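Side-chain contacts in Alp7A (Bacillus subtilis, PDB 5EC0), which binds adenine nucleotide as a bacterial actin-like protein and probably forms filaments that segregate plasmid DNA: residues D20-E25 and Q109-K114; A103-Y108 and V120-F125; K197-Q202 and K323-G328; I305-A310 and E343-R348. All coordinates share one frame; numbering follows the deposited sequence.

Contact 1: residues D20-E25 and Q109-K114; sequences DGYFFE and QALKGK
Y22, at the start of strand 22-33, meets the last turn of helix 95-112 through L111 and K112. The close part of the contact is a lysine methylene over the tyrosine ring and a leucine methyl at its phenol end. K112 lays its CE methylene across one face of the ring, above its centre: CE lies 3.8 Å from the centroid of the Y22 ring and 12° off the ring normal, a CH-pi contact. The lysine chain is bent at CG-CD (chi2 -75°), and with this bend CE lies over the ring. L111 arrives by a single methyl, CD2, which sits 3.4 Å from Y22 OH and 4.0 Å from Y22 CZ, neither squarely over the face nor at the edge. The branched end of leucine lets one methyl reach the phenol end, and an apolar side chain fits this partly covered place.

The looser, outer side belongs to the ammonium group. K112 NZ is 4.1 Å from the centroid of the Y22 ring but 33° off its normal, so the cation-pi interaction is off-centre and NZ leans over the CD1-CE1 side, 3.5 Å from Y22 CE1. K112 is exposed, and a lysine is apt here: its methylenes cover the ring while its charge can remain in water. F24, two residues on and on the same side of the strand, packs on A104, Y107 and Y108 of the helix, while F23 between them turns the other way, onto L18 and L363. This is the solvent-side end of a helix packed on a sheet, as in actin-like ATPase folds.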
# COMPACT_ATOMS: atom_id res chain seq x y z
N ASP A 20 13.45 -8.53 2.92
CA ASP A 20 13.97 -9.82 2.46
C ASP A 20 12.85 -10.86 2.32
O ASP A 20 12.98 -11.98 2.79
CB ASP A 20 15.07 -10.34 3.39
CG ASP A 20 16.37 -9.55 3.26
OD1 ASP A 20 16.59 -8.94 2.19
OD2 ASP A 20 17.16 -9.53 4.24
N GLY A 21 11.75 -10.45 1.68
CA GLY A 21 10.63 -11.35 1.43
C GLY A 21 9.69 -11.51 2.60
O GLY A 21 8.69 -12.22 2.51
N TYR A 22 9.99 -10.84 3.71
CA TYR A 22 9.11 -10.91 4.86
C TYR A 22 8.12 -9.75 4.87
O TYR A 22 8.50 -8.57 4.87
CB TYR A 22 9.93 -10.93 6.15
CG TYR A 22 9.09 -11.04 7.42
CD1 TYR A 22 8.56 -12.25 7.82
CD2 TYR A 22 8.83 -9.92 8.19
CE1 TYR A 22 7.80 -12.35 8.99
CE2 TYR A 22 8.08 -10.00 9.35
CZ TYR A 22 7.56 -11.21 9.74
OH TYR A 22 6.81 -11.28 10.89
N PHE A 23 6.84 -10.11 4.91
CA PHE A 23 5.75 -9.13 4.94
C PHE A 23 5.24 -8.75 6.34
O PHE A 23 5.03 -9.61 7.20
CB PHE A 23 4.56 -9.66 4.11
CG PHE A 23 3.36 -8.75 4.13
CD1 PHE A 23 3.27 -7.68 3.25
CD2 PHE A 23 2.32 -8.97 5.05
CE1 PHE A 23 2.17 -6.82 3.27
CE2 PHE A 23 1.22 -8.12 5.08
CZ PHE A 23 1.14 -7.04 4.19
N PHE A 24 5.05 -7.45 6.56
CA PHE A 24 4.21 -6.97 7.66
C PHE A 24 3.74 -5.57 7.29
O PHE A 24 4.27 -4.95 6.37
CB PHE A 24 4.94 -6.98 9.02
CG PHE A 24 6.08 -5.99 9.12
CD1 PHE A 24 5.84 -4.67 9.48
CD2 PHE A 24 7.39 -6.39 8.87
CE1 PHE A 24 6.89 -3.76 9.58
CE2 PHE A 24 8.44 -5.48 8.99
CZ PHE A 24 8.18 -4.16 9.34
N GLU A 25 2.73 -5.09 8.01
CA GLU A 25 2.14 -3.79 7.74
C GLU A 25 1.74 -3.11 9.05
O GLU A 25 1.61 -3.76 10.08
CB GLU A 25 0.94 -3.92 6.80
CG GLU A 25 -0.06 -5.00 7.18
CD GLU A 25 -1.27 -5.03 6.24
OE1 GLU A 25 -1.47 -4.05 5.50
OE2 GLU A 25 -2.03 -6.03 6.24
N GLN A 109 14.21 -5.27 13.04
CA GLN A 109 15.48 -5.57 13.69
C GLN A 109 15.24 -6.25 15.04
O GLN A 109 15.93 -7.22 15.38
CB GLN A 109 16.32 -4.31 13.89
CG GLN A 109 17.78 -4.60 14.20
CD GLN A 109 18.05 -5.03 15.65
OE1 GLN A 109 17.48 -4.50 16.61
NE2 GLN A 109 18.94 -6.01 15.81
N ALA A 110 14.27 -5.74 15.80
CA ALA A 110 13.96 -6.30 17.12
C ALA A 110 13.36 -7.69 16.99
O ALA A 110 13.65 -8.57 17.79
CB ALA A 110 13.00 -5.39 17.87
N LEU A 111 12.52 -7.88 15.97
CA LEU A 111 11.87 -9.17 15.74
C LEU A 111 12.85 -10.24 15.30
O LEU A 111 12.88 -11.32 15.87
CB LEU A 111 10.76 -9.02 14.68
CG LEU A 111 9.84 -10.23 14.45
CD1 LEU A 111 9.03 -10.56 15.70
CD2 LEU A 111 8.91 -9.99 13.26
N LYS A 112 13.67 -9.95 14.28
CA LYS A 112 14.49 -10.97 13.65
C LYS A 112 15.98 -10.90 13.98
O LYS A 112 16.74 -11.78 13.57
CB LYS A 112 14.33 -10.91 12.13
CG LYS A 112 12.90 -10.93 11.64
CD LYS A 112 12.28 -12.32 11.74
CE LYS A 112 11.07 -12.45 10.80
NZ LYS A 112 10.56 -13.85 10.63
N GLY A 113 16.42 -9.87 14.70
CA GLY A 113 17.84 -9.69 14.97
C GLY A 113 18.27 -9.83 16.42
O GLY A 113 17.49 -10.22 17.28
N LYS A 114 19.52 -9.48 16.69
CA LYS A 114 20.09 -9.66 18.02
C LYS A 114 19.93 -8.39 18.85
O LYS A 114 20.13 -7.28 18.35
CB LYS A 114 21.57 -10.05 17.92
CG LYS A 114 21.83 -11.12 16.87
CD LYS A 114 23.30 -11.14 16.44
CE LYS A 114 24.16 -11.91 17.44
NZ LYS A 114 25.61 -11.52 17.38

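Contact 2: residues A103-Y108 and V120-F125; sequences AATAYY and VTIEYF
T105 of helix 95-112 turns its methyl onto two aliphatic side chains of strand 119-129. The nearer is V120, whose CG1 lies 4.1 Å from T105 CG2; the two side chains meet at a slant. The other is I122, which reaches across with the far end of its chain, CD1, to 4.5 Å from T105 CG2. All three residues are buried, and the contact is one of methyl groups at van der Waals distance or slightly beyond.

A threonine serves here because its two branches do different work. CG2 stands opposite the backbone N and faces the strand, whereas OG1 lies beside that N and is hydrogen-bonded to the carbonyl O of F101, one turn earlier in the helix. The hydroxyl is therefore satisfied within its own helix, and only carbon is offered to the sheet. V120 and I122, two apart on a strand, point to the same side and so can both face the helix: this is the alpha-on-beta layering of the actin-like fold.

Further out, M6 of strand 2-10 touches both T105 and I122, and I3 of that strand touches V120, while I170 of strand 166-179 reaches T105 as well. Backbone bonds from V120 to T169 and K171, and from T121 to M1 and I3, hold strand 119-129 between those two neighbours. Beyond I122 the chain turns a corner at E123, whose carboxylate forms a salt bridge with K380.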
# COMPACT_ATOMS: atom_id res chain seq x y z
N ALA A 103 10.78 3.38 12.21
CA ALA A 103 10.11 2.54 13.20
C ALA A 103 9.90 1.12 12.66
O ALA A 103 10.11 0.13 13.38
CB ALA A 103 8.78 3.16 13.62
N ALA A 104 9.48 1.02 11.40
CA ALA A 104 9.32 -0.28 10.75
C ALA A 104 10.63 -1.06 10.76
O ALA A 104 10.66 -2.23 11.16
CB ALA A 104 8.80 -0.11 9.31
N THR A 105 11.71 -0.42 10.31
CA THR A 105 13.01 -1.06 10.26
C THR A 105 13.47 -1.50 11.68
O THR A 105 14.04 -2.57 11.85
CB THR A 105 14.07 -0.12 9.64
OG1 THR A 105 13.63 0.33 8.35
CG2 THR A 105 15.41 -0.84 9.51
N ALA A 106 13.23 -0.65 12.68
CA ALA A 106 13.63 -0.96 14.04
C ALA A 106 12.82 -2.14 14.58
O ALA A 106 13.34 -2.99 15.31
CB ALA A 106 13.46 0.25 14.94
N TYR A 107 11.55 -2.19 14.18
CA TYR A 107 10.70 -3.31 14.55
C TYR A 107 11.21 -4.62 13.97
O TYR A 107 11.30 -5.64 14.67
CB TYR A 107 9.27 -3.07 14.07
CG TYR A 107 8.44 -4.33 14.18
CD1 TYR A 107 8.16 -4.89 15.42
CD2 TYR A 107 7.97 -4.97 13.04
CE1 TYR A 107 7.41 -6.04 15.52
CE2 TYR A 107 7.22 -6.12 13.13
CZ TYR A 107 6.94 -6.65 14.39
OH TYR A 107 6.20 -7.80 14.48
N TYR A 108 11.55 -4.60 12.69
CA TYR A 108 12.06 -5.80 12.03
C TYR A 108 13.37 -6.24 12.68
O TYR A 108 13.61 -7.44 12.85
CB TYR A 108 12.25 -5.57 10.54
CG TYR A 108 12.79 -6.77 9.80
CD1 TYR A 108 11.93 -7.76 9.31
CD2 TYR A 108 14.16 -6.92 9.58
CE1 TYR A 108 12.42 -8.86 8.63
CE2 TYR A 108 14.66 -8.03 8.91
CZ TYR A 108 13.78 -8.99 8.43
OH TYR A 108 14.28 -10.09 7.74
N VAL A 120 21.85 -1.48 11.21
CA VAL A 120 21.22 -2.14 10.08
C VAL A 120 21.73 -1.54 8.77
O VAL A 120 21.65 -0.32 8.58
CB VAL A 120 19.67 -2.02 10.12
CG1 VAL A 120 19.05 -2.54 8.82
CG2 VAL A 120 19.12 -2.77 11.31
N THR A 121 22.26 -2.39 7.90
CA THR A 121 22.54 -2.00 6.52
C THR A 121 21.48 -2.55 5.55
O THR A 121 21.10 -3.72 5.62
CB THR A 121 23.95 -2.49 6.07
OG1 THR A 121 24.12 -3.87 6.44
CG2 THR A 121 25.04 -1.67 6.72
N ILE A 122 21.00 -1.70 4.65
CA ILE A 122 20.05 -2.07 3.62
C ILE A 122 20.69 -1.86 2.23
O ILE A 122 21.04 -0.73 1.87
CB ILE A 122 18.74 -1.25 3.70
CG1 ILE A 122 18.05 -1.49 5.04
CG2 ILE A 122 17.81 -1.59 2.54
CD1 ILE A 122 17.04 -0.41 5.39
N GLU A 123 20.87 -2.94 1.48
CA GLU A 123 21.56 -2.84 0.19
C GLU A 123 20.72 -2.09 -0.83
O GLU A 123 21.22 -1.25 -1.55
CB GLU A 123 21.91 -4.23 -0.35
CG GLU A 123 22.85 -5.00 0.55
CD GLU A 123 23.30 -6.31 -0.07
OE1 GLU A 123 23.30 -6.42 -1.31
OE2 GLU A 123 23.66 -7.23 0.69
N TYR A 124 19.42 -2.39 -0.84
CA TYR A 124 18.52 -1.85 -1.84
C TYR A 124 17.16 -1.53 -1.24
O TYR A 124 16.40 -2.43 -0.88
CB TYR A 124 18.38 -2.85 -3.00
CG TYR A 124 17.75 -2.26 -4.23
CD1 TYR A 124 18.40 -1.25 -4.95
CD2 TYR A 124 16.52 -2.72 -4.71
CE1 TYR A 124 17.83 -0.70 -6.10
CE2 TYR A 124 15.95 -2.17 -5.86
CZ TYR A 124 16.61 -1.16 -6.55
OH TYR A 124 16.05 -0.62 -7.68
N PHE A 125 16.88 -0.24 -1.09
CA PHE A 125 15.59 0.25 -0.61
C PHE A 125 14.78 0.70 -1.80
O PHE A 125 15.30 1.36 -2.70
CB PHE A 125 15.77 1.41 0.39
CG PHE A 125 14.47 2.04 0.86
CD1 PHE A 125 13.87 3.08 0.15
CD2 PHE A 125 13.85 1.60 2.04
CE1 PHE A 125 12.69 3.66 0.59
CE2 PHE A 125 12.67 2.18 2.48
CZ PHE A 125 12.09 3.19 1.76

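Contact 3: residues K197-Q202 and K323-G328; sequences KDYAEQ and KYLYFG
The Y199 ring reaches strand 322-327 by its phenol end, where Y199 OH comes to 3.9 Å from L325 CD1, a van der Waals approach between side chains that meet at a slant. One face of the ring carries the side-chain amide of Q202, three residues on in the same segment: Q202 NE2 stands 3.5 Å above the Y199 ring plane, over its centre. The Q202 amide is itself held in orientation, since NE2 donates to Y199 O at 3.0 Å with an N-H...O angle of 162°, the donor lying in the carbonyl plane on a lone pair and the acceptor nearly in the amide plane. A glutamine suits this place because one end of its amide can close the turn while the other takes the water that leads to K323.

That other end, OE1, accepts from a water 2.6 Å away, and the same water accepts from K323 NZ at 3.0 Å. K323 also donates directly, NZ to Q202 O at 2.8 Å, tilted 22° from the carbonyl plane. The lysine chain, extended beyond CG, spans the gap from the strand. Y206 lies against K323 in a cation-pi contact. L325 also packs on I356 and F203. G328, just after the strand, touches ADP, but the L325 side chain is about 13 Å from the nucleotide. Together, one direct bond and one water bridge give a buried lysine oxygen partners, pinning loop 197-202 to strand 322-327, between 207-213 and 355-357, and probably tempering the cost of burying the charge.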
# COMPACT_ATOMS: atom_id res chain seq x y z
N LYS A 197 4.97 -14.84 -16.55
CA LYS A 197 3.77 -15.53 -16.10
C LYS A 197 2.83 -15.85 -17.26
O LYS A 197 2.50 -14.97 -18.06
CB LYS A 197 3.04 -14.68 -15.06
CG LYS A 197 3.71 -14.74 -13.69
CD LYS A 197 3.24 -13.62 -12.78
CE LYS A 197 1.83 -13.84 -12.33
NZ LYS A 197 1.60 -13.21 -10.97
N ASP A 198 2.41 -17.10 -17.34
CA ASP A 198 1.40 -17.49 -18.31
C ASP A 198 0.15 -16.61 -18.16
O ASP A 198 -0.51 -16.26 -19.14
CB ASP A 198 1.03 -18.97 -18.14
CG ASP A 198 0.13 -19.45 -19.24
OD1 ASP A 198 0.62 -19.61 -20.37
OD2 ASP A 198 -1.08 -19.62 -18.98
N TYR A 199 -0.16 -16.28 -16.91
CA TYR A 199 -1.25 -15.37 -16.60
C TYR A 199 -1.21 -14.05 -17.41
O TYR A 199 -2.26 -13.48 -17.73
CB TYR A 199 -1.22 -15.07 -15.09
CG TYR A 199 -2.35 -14.18 -14.59
CD1 TYR A 199 -3.58 -14.72 -14.21
CD2 TYR A 199 -2.16 -12.82 -14.48
CE1 TYR A 199 -4.61 -13.90 -13.73
CE2 TYR A 199 -3.17 -12.00 -14.01
CZ TYR A 199 -4.39 -12.54 -13.64
OH TYR A 199 -5.38 -11.68 -13.17
N ALA A 200 -0.02 -13.56 -17.72
CA ALA A 200 0.09 -12.29 -18.45
C ALA A 200 -0.21 -12.43 -19.94
O ALA A 200 -0.32 -11.42 -20.65
CB ALA A 200 1.49 -11.69 -18.26
N GLU A 201 -0.35 -13.67 -20.42
CA GLU A 201 -0.52 -13.91 -21.86
C GLU A 201 -1.86 -13.42 -22.36
O GLU A 201 -2.01 -13.13 -23.55
CB GLU A 201 -0.37 -15.40 -22.20
CG GLU A 201 1.04 -15.96 -21.96
CD GLU A 201 2.08 -15.37 -22.90
OE1 GLU A 201 1.81 -15.27 -24.12
OE2 GLU A 201 3.17 -15.01 -22.42
N GLN A 202 -2.84 -13.34 -21.47
CA GLN A 202 -4.18 -12.89 -21.86
C GLN A 202 -4.15 -11.40 -22.21
O GLN A 202 -5.09 -10.89 -22.83
CB GLN A 202 -5.20 -13.16 -20.75
CG GLN A 202 -4.93 -12.39 -19.44
CD GLN A 202 -5.85 -12.86 -18.31
OE1 GLN A 202 -7.07 -12.78 -18.42
NE2 GLN A 202 -5.26 -13.38 -17.23
N LYS A 323 -8.85 -4.20 -22.24
CA LYS A 323 -9.15 -5.00 -21.06
C LYS A 323 -8.88 -4.18 -19.81
O LYS A 323 -8.14 -3.19 -19.85
CB LYS A 323 -8.33 -6.30 -21.04
CG LYS A 323 -8.89 -7.34 -22.01
CD LYS A 323 -8.01 -8.59 -22.12
CE LYS A 323 -8.69 -9.65 -22.96
NZ LYS A 323 -7.87 -10.87 -23.10
N TYR A 324 -9.50 -4.58 -18.71
CA TYR A 324 -9.43 -3.85 -17.45
C TYR A 324 -8.92 -4.77 -16.36
O TYR A 324 -9.48 -5.85 -16.13
CB TYR A 324 -10.81 -3.27 -17.09
CG TYR A 324 -11.27 -2.26 -18.12
CD1 TYR A 324 -11.77 -2.66 -19.35
CD2 TYR A 324 -11.15 -0.90 -17.88
CE1 TYR A 324 -12.15 -1.75 -20.31
CE2 TYR A 324 -11.53 0.02 -18.81
CZ TYR A 324 -12.02 -0.40 -20.03
OH TYR A 324 -12.40 0.52 -20.95
N LEU A 325 -7.85 -4.34 -15.71
CA LEU A 325 -7.32 -5.05 -14.55
C LEU A 325 -7.50 -4.19 -13.32
O LEU A 325 -6.87 -3.13 -13.21
CB LEU A 325 -5.84 -5.42 -14.72
CG LEU A 325 -5.43 -6.32 -13.54
CD1 LEU A 325 -5.67 -7.80 -13.85
CD2 LEU A 325 -4.00 -6.07 -13.01
N TYR A 326 -8.32 -4.67 -12.39
CA TYR A 326 -8.67 -3.95 -11.16
C TYR A 326 -7.87 -4.45 -9.96
O TYR A 326 -7.79 -5.65 -9.73
CB TYR A 326 -10.19 -4.10 -10.86
CG TYR A 326 -11.10 -3.68 -12.01
CD1 TYR A 326 -11.54 -2.37 -12.12
CD2 TYR A 326 -11.51 -4.60 -12.97
CE1 TYR A 326 -12.36 -1.98 -13.16
CE2 TYR A 326 -12.34 -4.22 -14.01
CZ TYR A 326 -12.76 -2.91 -14.10
OH TYR A 326 -13.57 -2.51 -15.12
N PHE A 327 -7.26 -3.53 -9.21
CA PHE A 327 -6.57 -3.91 -7.98
C PHE A 327 -6.62 -2.80 -6.91
O PHE A 327 -7.50 -1.94 -6.94
CB PHE A 327 -5.09 -4.33 -8.26
CG PHE A 327 -4.26 -3.29 -8.99
CD1 PHE A 327 -4.41 -3.10 -10.36
CD2 PHE A 327 -3.31 -2.54 -8.32
CE1 PHE A 327 -3.65 -2.14 -11.03
CE2 PHE A 327 -2.53 -1.60 -8.97
CZ PHE A 327 -2.70 -1.40 -10.33
N GLY A 328 -5.68 -2.81 -5.97
CA GLY A 328 -5.83 -1.99 -4.78
C GLY A 328 -6.72 -2.69 -3.77
O GLY A 328 -7.38 -3.70 -4.09
O HOH W 1 -8.58 -12.19 -20.47

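Contact 4: residues I305-A310 and E343-R348; sequences IKIAQA and EERYGR
I307 of helix 292-313 presents its CG2 methyl to the end of helix 335-346, and apolar contact does most of the joining. CG2 meets the edge of the Y346 ring near its plane, 3.5 Å from Y346 OH and 4.0 Å from Y346 CE2, the two side chains running past each other in opposite directions. The same methyl is 4.2 Å from R345 CD. With CG1 beside the backbone N (chi1 -62°), CG2 stands anti to that N and projects to the partner helix. Beta-branched isoleucine gives a broad, compact surface; A308 next to it, with only a methyl, leaves its CB 4.3 Å from R345 NH2. Within Y346's own segment, R345 CB covers one face of the ring, 4.0 Å above its centre.

Two helices of the Alp7A C-terminal domain, of the actin-like ATPase clan, pack here, with V341 and T342 also touching I307.

The polar link between the helices is a salt bridge: R345, extended from CG to NE, joins its NE to E311 of the first helix. G347, with positive phi, then ends the helix, a conformation glycine adopts readily.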
# COMPACT_ATOMS: atom_id res chain seq x y z
N ILE A 305 -20.13 3.52 -10.19
CA ILE A 305 -19.37 4.74 -10.39
C ILE A 305 -17.92 4.43 -10.85
O ILE A 305 -17.40 5.08 -11.75
CB ILE A 305 -19.36 5.61 -9.11
CG1 ILE A 305 -20.78 6.10 -8.79
CG2 ILE A 305 -18.45 6.81 -9.27
CD1 ILE A 305 -21.01 6.41 -7.33
N LYS A 306 -17.29 3.41 -10.27
CA LYS A 306 -15.91 3.08 -10.65
C LYS A 306 -15.82 2.57 -12.09
O LYS A 306 -14.97 3.03 -12.86
CB LYS A 306 -15.30 2.05 -9.70
CG LYS A 306 -15.21 2.46 -8.23
CD LYS A 306 -14.35 3.70 -7.99
CE LYS A 306 -15.20 4.97 -7.93
NZ LYS A 306 -14.37 6.19 -7.77
N ILE A 307 -16.69 1.64 -12.47
CA ILE A 307 -16.63 1.07 -13.81
C ILE A 307 -16.80 2.18 -14.84
O ILE A 307 -16.08 2.22 -15.83
CB ILE A 307 -17.71 -0.01 -14.03
CG1 ILE A 307 -17.49 -1.18 -13.08
CG2 ILE A 307 -17.66 -0.53 -15.46
CD1 ILE A 307 -16.10 -1.78 -13.15
N ALA A 308 -17.74 3.09 -14.58
CA ALA A 308 -18.03 4.19 -15.49
C ALA A 308 -16.86 5.17 -15.58
O ALA A 308 -16.57 5.68 -16.65
CB ALA A 308 -19.31 4.93 -15.06
N GLN A 309 -16.20 5.42 -14.45
CA GLN A 309 -15.02 6.28 -14.44
C GLN A 309 -13.92 5.68 -15.32
O GLN A 309 -13.34 6.36 -16.15
CB GLN A 309 -14.49 6.47 -13.02
CG GLN A 309 -15.09 7.64 -12.24
CD GLN A 309 -14.51 7.75 -10.82
OE1 GLN A 309 -13.59 7.01 -10.44
NE2 GLN A 309 -15.06 8.67 -10.03
N ALA A 310 -13.64 4.39 -15.12
CA ALA A 310 -12.57 3.71 -15.83
C ALA A 310 -12.85 3.68 -17.32
O ALA A 310 -11.96 3.92 -18.15
CB ALA A 310 -12.39 2.29 -15.31
N GLU A 343 -21.10 -7.54 -15.87
CA GLU A 343 -21.97 -8.46 -16.58
C GLU A 343 -23.27 -7.78 -16.99
O GLU A 343 -23.76 -8.03 -18.09
CB GLU A 343 -22.27 -9.69 -15.74
CG GLU A 343 -23.02 -10.74 -16.54
CD GLU A 343 -23.46 -11.91 -15.71
OE1 GLU A 343 -22.59 -12.64 -15.21
OE2 GLU A 343 -24.69 -12.10 -15.57
N GLU A 344 -23.82 -6.93 -16.13
CA GLU A 344 -25.06 -6.20 -16.44
C GLU A 344 -24.84 -5.21 -17.57
O GLU A 344 -25.73 -4.94 -18.37
CB GLU A 344 -25.60 -5.44 -15.22
CG GLU A 344 -26.22 -6.29 -14.13
CD GLU A 344 -26.68 -5.44 -12.94
OE1 GLU A 344 -26.20 -4.29 -12.81
OE2 GLU A 344 -27.53 -5.91 -12.16
N ARG A 345 -23.63 -4.66 -17.62
CA ARG A 345 -23.33 -3.53 -18.47
C ARG A 345 -22.80 -3.96 -19.84
O ARG A 345 -23.08 -3.31 -20.84
CB ARG A 345 -22.31 -2.63 -17.76
CG ARG A 345 -22.40 -1.16 -18.09
CD ARG A 345 -21.46 -0.36 -17.20
NE ARG A 345 -21.05 0.89 -17.83
CZ ARG A 345 -21.76 2.01 -17.81
NH1 ARG A 345 -22.94 2.03 -17.18
NH2 ARG A 345 -21.32 3.10 -18.41
N TYR A 346 -22.05 -5.06 -19.88
CA TYR A 346 -21.40 -5.47 -21.13
C TYR A 346 -21.75 -6.89 -21.57
O TYR A 346 -21.33 -7.34 -22.64
CB TYR A 346 -19.87 -5.36 -20.99
CG TYR A 346 -19.37 -4.04 -20.43
CD1 TYR A 346 -19.55 -2.85 -21.14
CD2 TYR A 346 -18.69 -3.99 -19.21
CE1 TYR A 346 -19.08 -1.64 -20.64
CE2 TYR A 346 -18.22 -2.79 -18.71
CZ TYR A 346 -18.42 -1.61 -19.42
OH TYR A 346 -17.95 -0.41 -18.92
N GLY A 347 -22.51 -7.61 -20.75
CA GLY A 347 -22.78 -9.01 -21.02
C GLY A 347 -21.75 -9.91 -20.34
O GLY A 347 -20.68 -9.45 -19.95
N ARG A 348 -22.08 -11.19 -20.21
CA ARG A 348 -21.23 -12.13 -19.47
C ARG A 348 -19.86 -12.36 -20.12
O ARG A 348 -18.84 -12.38 -19.43
CB ARG A 348 -21.95 -13.46 -19.29
CG ARG A 348 -21.21 -14.46 -18.42
CD ARG A 348 -20.85 -15.70 -19.22
NE ARG A 348 -20.10 -16.69 -18.45
CZ ARG A 348 -19.93 -17.96 -18.82
NH1 ARG A 348 -19.23 -18.78 -18.05
NH2 ARG A 348 -20.46 -18.41 -19.96

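Overall arrangement
From the N terminus, contact 1 joins strand 22-33 to the end of helix 95-112, closing a loop of 83 residues. Contact 2 opens on the same helix before contact 1 closes, so the two cross, and it brings strand 119-129 onto the preceding part, 103-108; they touch, Q109 lying against V120, and both tie the helix to one sheet. Contact 3 then spans 120 residues, from the loop after helix 185-189 to strand 322-327. Contact 4 begins inside it on helix 292-313 and ends beyond it on helix 335-346, so these also cross, Y326 touching I307. Contacts 1 and 2 lie on the opposite side of the chain's centre from contact 4.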